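Local coordinates for transcriptional regulator, ROK family (Vibrio cholerae O1 biovar eltor, PDB 1Z05), which probably binds DNA to regulate transcription of carbohydrate-metabolism genes, and carries zinc, at residues I139-L152 against H192-I204. Residues are numbered along the deposited sequence; the frame is centred on the assembly and turned at random.
Sequences IHEIDQDDVLARLL and HYNVKNLALGPEI. With SO4 (sulfate ion), chain F.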
loop_
_atom_site.group_PDB
_atom_site.type_symbol
_atom_site.label_atom_id
_atom_site.label_comp_id
_atom_site.label_asym_id
_atom_site.label_seq_id
_atom_site.Cartn_x
_atom_site.Cartn_y
_atom_site.Cartn_z
ATOM N N ILE A 139 -27.526 -14.743 -16.367
ATOM C CA ILE A 139 -26.623 -14.680 -17.512
ATOM C C ILE A 139 -26.075 -16.082 -17.734
ATOM O O ILE A 139 -25.410 -16.630 -16.859
ATOM C CB ILE A 139 -25.442 -13.682 -17.227
ATOM C CG1 ILE A 139 -25.955 -12.259 -16.942
ATOM C CG2 ILE A 139 -24.412 -13.673 -18.356
ATOM C CD1 ILE A 139 -26.887 -11.681 -18.005
ATOM N N HIS A 140 -26.347 -16.658 -18.899
ATOM C CA HIS A 140 -25.882 -18.013 -19.191
ATOM C C HIS A 140 -24.749 -18.034 -20.223
ATOM O O HIS A 140 -24.305 -19.099 -20.654
ATOM C CB HIS A 140 -27.061 -18.914 -19.577
ATOM C CG HIS A 140 -28.183 -18.882 -18.583
ATOM N ND1 HIS A 140 -29.394 -18.278 -18.843
ATOM C CD2 HIS A 140 -28.260 -19.346 -17.312
ATOM C CE1 HIS A 140 -30.176 -18.391 -17.785
ATOM N NE2 HIS A 140 -29.512 -19.033 -16.841
ATOM N N GLU A 141 -24.275 -16.843 -20.588
ATOM C CA GLU A 141 -23.096 -16.700 -21.441
ATOM C C GLU A 141 -21.834 -16.978 -20.635
ATOM O O GLU A 141 -21.793 -16.713 -19.429
ATOM C CB GLU A 141 -23.035 -15.295 -22.045
ATOM C CG GLU A 141 -24.143 -15.005 -23.076
ATOM C CD GLU A 141 -25.442 -14.481 -22.457
ATOM O OE1 GLU A 141 -25.607 -14.530 -21.219
ATOM O OE2 GLU A 141 -26.311 -14.014 -23.220
ATOM N N ILE A 142 -20.818 -17.510 -21.309
ATOM C CA ILE A 142 -19.561 -17.903 -20.670
ATOM C C ILE A 142 -18.366 -17.184 -21.295
ATOM O O ILE A 142 -17.507 -16.647 -20.587
ATOM C CB ILE A 142 -19.348 -19.445 -20.757
ATOM C CG1 ILE A 142 -20.386 -20.197 -19.903
ATOM C CG2 ILE A 142 -17.912 -19.829 -20.391
ATOM C CD1 ILE A 142 -20.368 -19.856 -18.402
ATOM N N ASP A 143 -18.325 -17.181 -22.623
ATOM C CA ASP A 143 -17.199 -16.639 -23.367
ATOM C C ASP A 143 -17.260 -15.127 -23.484
ATOM O O ASP A 143 -18.332 -14.555 -23.665
ATOM C CB ASP A 143 -17.108 -17.291 -24.747
ATOM C CG ASP A 143 -16.663 -18.749 -24.671
ATOM O OD1 ASP A 143 -15.758 -19.062 -23.863
ATOM O OD2 ASP A 143 -17.214 -19.583 -25.422
ATOM N N GLN A 144 -16.080 -14.517 -23.390
ATOM C CA GLN A 144 -15.861 -13.066 -23.347
ATOM C C GLN A 144 -16.740 -12.236 -24.286
ATOM O O GLN A 144 -17.454 -11.338 -23.834
ATOM C CB GLN A 144 -14.379 -12.783 -23.634
ATOM C CG GLN A 144 -13.917 -11.356 -23.388
ATOM C CD GLN A 144 -12.450 -11.179 -23.746
ATOM O OE1 GLN A 144 -11.582 -11.809 -23.150
ATOM N NE2 GLN A 144 -12.170 -10.319 -24.721
ATOM N N ASP A 145 -16.674 -12.528 -25.585
ATOM C CA ASP A 145 -17.433 -11.770 -26.582
ATOM C C ASP A 145 -18.937 -11.816 -26.318
ATOM O O ASP A 145 -19.622 -10.805 -26.469
ATOM C CB ASP A 145 -17.133 -12.266 -28.004
ATOM C CG ASP A 145 -15.719 -11.928 -28.463
ATOM O OD1 ASP A 145 -15.054 -11.077 -27.832
ATOM O OD2 ASP A 145 -15.271 -12.517 -29.472
ATOM N N ASP A 146 -19.430 -12.988 -25.918
ATOM C CA ASP A 146 -20.855 -13.213 -25.665
ATOM C C ASP A 146 -21.293 -12.537 -24.372
ATOM O O ASP A 146 -22.393 -11.982 -24.302
ATOM C CB ASP A 146 -21.169 -14.714 -25.601
ATOM C CG ASP A 146 -20.800 -15.449 -26.881
ATOM O OD1 ASP A 146 -21.196 -15.002 -27.978
ATOM O OD2 ASP A 146 -20.118 -16.488 -26.791
ATOM N N VAL A 147 -20.434 -12.602 -23.356
ATOM C CA VAL A 147 -20.674 -11.919 -22.088
ATOM C C VAL A 147 -20.796 -10.412 -22.307
ATOM O O VAL A 147 -21.734 -9.786 -21.811
ATOM C CB VAL A 147 -19.553 -12.211 -21.050
ATOM C CG1 VAL A 147 -19.739 -11.371 -19.793
ATOM C CG2 VAL A 147 -19.526 -13.691 -20.694
ATOM N N LEU A 148 -19.848 -9.846 -23.056
ATOM C CA LEU A 148 -19.826 -8.407 -23.313
ATOM C C LEU A 148 -21.041 -7.961 -24.136
ATOM O O LEU A 148 -21.677 -6.957 -23.807
ATOM C CB LEU A 148 -18.520 -7.983 -23.995
ATOM C CG LEU A 148 -18.424 -6.513 -24.423
ATOM C CD1 LEU A 148 -18.294 -5.584 -23.201
ATOM C CD2 LEU A 148 -17.273 -6.313 -25.391
ATOM N N ALA A 149 -21.357 -8.713 -25.190
ATOM C CA ALA A 149 -22.524 -8.422 -26.023
ATOM C C ALA A 149 -23.818 -8.384 -25.200
ATOM O O ALA A 149 -24.636 -7.494 -25.378
ATOM C CB ALA A 149 -22.637 -9.424 -27.172
ATOM N N ARG A 150 -23.974 -9.344 -24.293
ATOM C CA ARG A 150 -25.141 -9.442 -23.422
ATOM C C ARG A 150 -25.230 -8.277 -22.440
ATOM O O ARG A 150 -26.309 -7.721 -22.223
ATOM C CB ARG A 150 -25.118 -10.778 -22.657
ATOM C CG ARG A 150 -26.286 -10.975 -21.679
ATOM C CD ARG A 150 -27.643 -11.059 -22.394
ATOM N NE ARG A 150 -28.740 -11.176 -21.437
ATOM C CZ ARG A 150 -29.158 -12.325 -20.909
ATOM N NH1 ARG A 150 -28.571 -13.467 -21.238
ATOM N NH2 ARG A 150 -30.155 -12.328 -20.036
ATOM N N LEU A 151 -24.089 -7.919 -21.854
ATOM C CA LEU A 151 -24.024 -6.840 -20.873
ATOM C C LEU A 151 -24.395 -5.477 -21.471
ATOM O O LEU A 151 -25.103 -4.696 -20.837
ATOM C CB LEU A 151 -22.639 -6.820 -20.208
ATOM C CG LEU A 151 -22.294 -5.802 -19.129
ATOM C CD1 LEU A 151 -21.336 -6.445 -18.117
ATOM C CD2 LEU A 151 -21.676 -4.562 -19.760
ATOM N N LEU A 152 -23.924 -5.204 -22.687
ATOM C CA LEU A 152 -24.239 -3.947 -23.368
ATOM C C LEU A 152 -25.723 -3.914 -23.758
ATOM O O LEU A 152 -26.383 -2.887 -23.619
ATOM C CB LEU A 152 -23.323 -3.735 -24.594
ATOM C CG LEU A 152 -21.812 -3.646 -24.292
ATOM C CD1 LEU A 152 -20.964 -3.644 -25.562
ATOM C CD2 LEU A 152 -21.454 -2.448 -23.407
ATOM N N HIS A 192 -15.730 -18.215 -13.233
ATOM C CA HIS A 192 -16.990 -18.513 -13.936
ATOM C C HIS A 192 -16.930 -18.262 -15.443
ATOM O O HIS A 192 -17.177 -19.170 -16.235
ATOM C CB HIS A 192 -18.174 -17.756 -13.308
ATOM C CG HIS A 192 -19.503 -18.124 -13.893
ATOM N ND1 HIS A 192 -20.209 -19.237 -13.491
ATOM C CD2 HIS A 192 -20.251 -17.532 -14.854
ATOM C CE1 HIS A 192 -21.337 -19.312 -14.175
ATOM N NE2 HIS A 192 -21.386 -18.289 -15.009
ATOM N N TYR A 193 -16.608 -17.030 -15.830
ATOM C CA TYR A 193 -16.558 -16.655 -17.240
ATOM C C TYR A 193 -15.184 -16.942 -17.840
ATOM O O TYR A 193 -14.169 -16.946 -17.136
ATOM C CB TYR A 193 -16.932 -15.179 -17.433
ATOM C CG TYR A 193 -18.262 -14.794 -16.825
ATOM C CD1 TYR A 193 -19.458 -15.071 -17.492
ATOM C CD2 TYR A 193 -18.328 -14.161 -15.582
ATOM C CE1 TYR A 193 -20.685 -14.727 -16.943
ATOM C CE2 TYR A 193 -19.559 -13.805 -15.017
ATOM C CZ TYR A 193 -20.734 -14.097 -15.710
ATOM O OH TYR A 193 -21.960 -13.759 -15.184
ATOM N N ASN A 194 -15.167 -17.210 -19.140
ATOM C CA ASN A 194 -13.929 -17.409 -19.868
ATOM C C ASN A 194 -13.458 -16.068 -20.424
ATOM O O ASN A 194 -13.830 -15.670 -21.534
ATOM C CB ASN A 194 -14.125 -18.440 -20.982
ATOM C CG ASN A 194 -12.859 -18.686 -21.786
ATOM O OD1 ASN A 194 -11.741 -18.480 -21.297
ATOM N ND2 ASN A 194 -13.030 -19.134 -23.028
ATOM N N VAL A 195 -12.637 -15.381 -19.631
ATOM C CA VAL A 195 -12.204 -14.019 -19.929
ATOM C C VAL A 195 -10.684 -13.900 -20.012
ATOM O O VAL A 195 -9.958 -14.511 -19.228
ATOM C CB VAL A 195 -12.785 -13.020 -18.885
ATOM C CG1 VAL A 195 -12.029 -11.691 -18.878
ATOM C CG2 VAL A 195 -14.258 -12.795 -19.164
ATOM N N LYS A 196 -10.221 -13.122 -20.986
ATOM C CA LYS A 196 -8.805 -12.803 -21.135
ATOM C C LYS A 196 -8.664 -11.357 -21.603
ATOM O O LYS A 196 -8.895 -11.049 -22.777
ATOM C CB LYS A 196 -8.131 -13.754 -22.127
ATOM C CG LYS A 196 -6.601 -13.692 -22.135
ATOM C CD LYS A 196 -6.026 -14.704 -23.118
ATOM C CE LYS A 196 -4.523 -14.898 -22.932
ATOM N NZ LYS A 196 -4.005 -16.000 -23.803
ATOM N N ASN A 197 -8.292 -10.484 -20.670
ATOM C CA ASN A 197 -8.055 -9.066 -20.944
ATOM C C ASN A 197 -9.234 -8.352 -21.604
ATOM O O ASN A 197 -9.074 -7.668 -22.618
ATOM C CB ASN A 197 -6.755 -8.875 -21.743
ATOM C CG ASN A 197 -5.522 -9.329 -20.971
ATOM O OD1 ASN A 197 -5.380 -9.044 -19.774
ATOM N ND2 ASN A 197 -4.624 -10.037 -21.651
ATOM N N LEU A 198 -10.420 -8.508 -21.016
ATOM C CA LEU A 198 -11.619 -7.843 -21.529
ATOM C C LEU A 198 -11.614 -6.363 -21.153
ATOM O O LEU A 198 -11.607 -6.013 -19.964
ATOM C CB LEU A 198 -12.895 -8.537 -21.030
ATOM C CG LEU A 198 -14.234 -7.810 -21.237
ATOM C CD1 LEU A 198 -14.637 -7.758 -22.713
ATOM C CD2 LEU A 198 -15.345 -8.428 -20.391
ATOM N N ALA A 199 -11.628 -5.501 -22.173
ATOM C CA ALA A 199 -11.625 -4.052 -21.978
ATOM C C ALA A 199 -13.023 -3.557 -21.613
ATOM O O ALA A 199 -13.671 -2.848 -22.385
ATOM C CB ALA A 199 -11.107 -3.350 -23.229
ATOM N N LEU A 200 -13.467 -3.926 -20.418
ATOM C CA LEU A 200 -14.838 -3.700 -19.972
ATOM C C LEU A 200 -15.205 -2.221 -19.831
ATOM O O LEU A 200 -16.271 -1.798 -20.287
ATOM C CB LEU A 200 -15.082 -4.433 -18.646
ATOM C CG LEU A 200 -16.510 -4.488 -18.110
ATOM C CD1 LEU A 200 -17.439 -5.169 -19.123
ATOM C CD2 LEU A 200 -16.529 -5.218 -16.764
ATOM N N GLY A 201 -14.338 -1.449 -19.178
ATOM C CA GLY A 201 -14.511 0.009 -19.072
ATOM C C GLY A 201 -14.599 0.721 -20.420
ATOM O O GLY A 201 -15.594 1.393 -20.693
ATOM N N PRO A 202 -13.553 0.597 -21.266
ATOM C CA PRO A 202 -13.589 1.204 -22.608
ATOM C C PRO A 202 -14.815 0.815 -23.451
ATOM O O PRO A 202 -15.360 1.666 -24.172
ATOM C CB PRO A 202 -12.295 0.690 -23.264
ATOM C CG PRO A 202 -11.379 0.410 -22.112
ATOM C CD PRO A 202 -12.270 -0.089 -21.006
ATOM N N GLU A 203 -15.240 -0.446 -23.363
ATOM C CA GLU A 203 -16.391 -0.929 -24.134
ATOM C C GLU A 203 -17.710 -0.323 -23.657
ATOM O O GLU A 203 -18.560 0.033 -24.470
ATOM C CB GLU A 203 -16.471 -2.460 -24.120
ATOM C CG GLU A 203 -15.370 -3.159 -24.928
ATOM C CD GLU A 203 -15.550 -3.039 -26.441
ATOM O OE1 GLU A 203 -16.677 -2.738 -26.903
ATOM O OE2 GLU A 203 -14.553 -3.260 -27.171
ATOM N N ILE A 204 -17.880 -0.208 -22.342
ATOM C CA ILE A 204 -19.074 0.431 -21.783
ATOM C C ILE A 204 -19.063 1.937 -22.076
ATOM O O ILE A 204 -20.100 2.528 -22.400
ATOM C CB ILE A 204 -19.232 0.147 -20.268
ATOM C CG1 ILE A 204 -19.536 -1.340 -20.031
ATOM C CG2 ILE A 204 -20.351 1.022 -19.652
ATOM C CD1 ILE A 204 -19.449 -1.765 -18.531
HETATM S S SO4 F . -14.314 -21.249 -12.226
HETATM O O1 SO4 F . -15.088 -21.641 -13.401
HETATM O O2 SO4 F . -13.384 -20.185 -12.589
HETATM O O3 SO4 F . -15.215 -20.783 -11.175
HETATM O O4 SO4 F . -13.561 -22.402 -11.735
HETATM O O HOH W 1 -23.167 -17.756 -17.151
#
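With CG anti to its backbone N (chi1 -170°), Q144 runs fully stretched from the first turn of helix 144-161 to the loop before helix 200-208, where its OE1 accepts K196 N at 2.9 Å. That oxygen also lies close to K196 O, so the exact setting of the amide is uncertain. The methylenes of Q144 lie alongside L198 and head the opposite way, Q144 CG to L198 CD1 3.7 Å; a long side chain with a polar end suits both tasks. Here two helices of the ROK region pack side by side on one face of the sheet of strands 108-116, 119-126, 131-138, 168-176 and 212-216, part of an ASKHA-type fold; the axes of 144-152 and 200-204 come within 11.2 Å, their directions 40° apart.

At the helix start the backbones form a single beta bridge between D143 and N194. N194 N donates to I142 O at 2.8 Å, and Q144 N returns a weak bond to N194 O. Further along, leucines and isoleucines fill the groove between the helices: L148 lays CD2 against the aliphatic CG of E203, whereas L151 sets CD2 on I204 CD1 at 3.8 Å. L151 and L200 also both touch I174 of the sheet below, as expected of buried, branched apolar residues.

Y193 suits a place that needs both a broad apolar ring and a polar end: V147 CG2 approaches its CD1 at 3.5 Å, backbone oxygens E141 O and I142 O lie at the ring edge, and its hydroxyl is bonded to G116 O. A water joins H192 NE2 to E141 O, tying the loops together. N194, at the exposed end of the contact and with its CG likewise anti to the backbone N (chi1 180°), points ND2 at D143 OD1, which it meets nearly along the C-O axis at 2.9 Å.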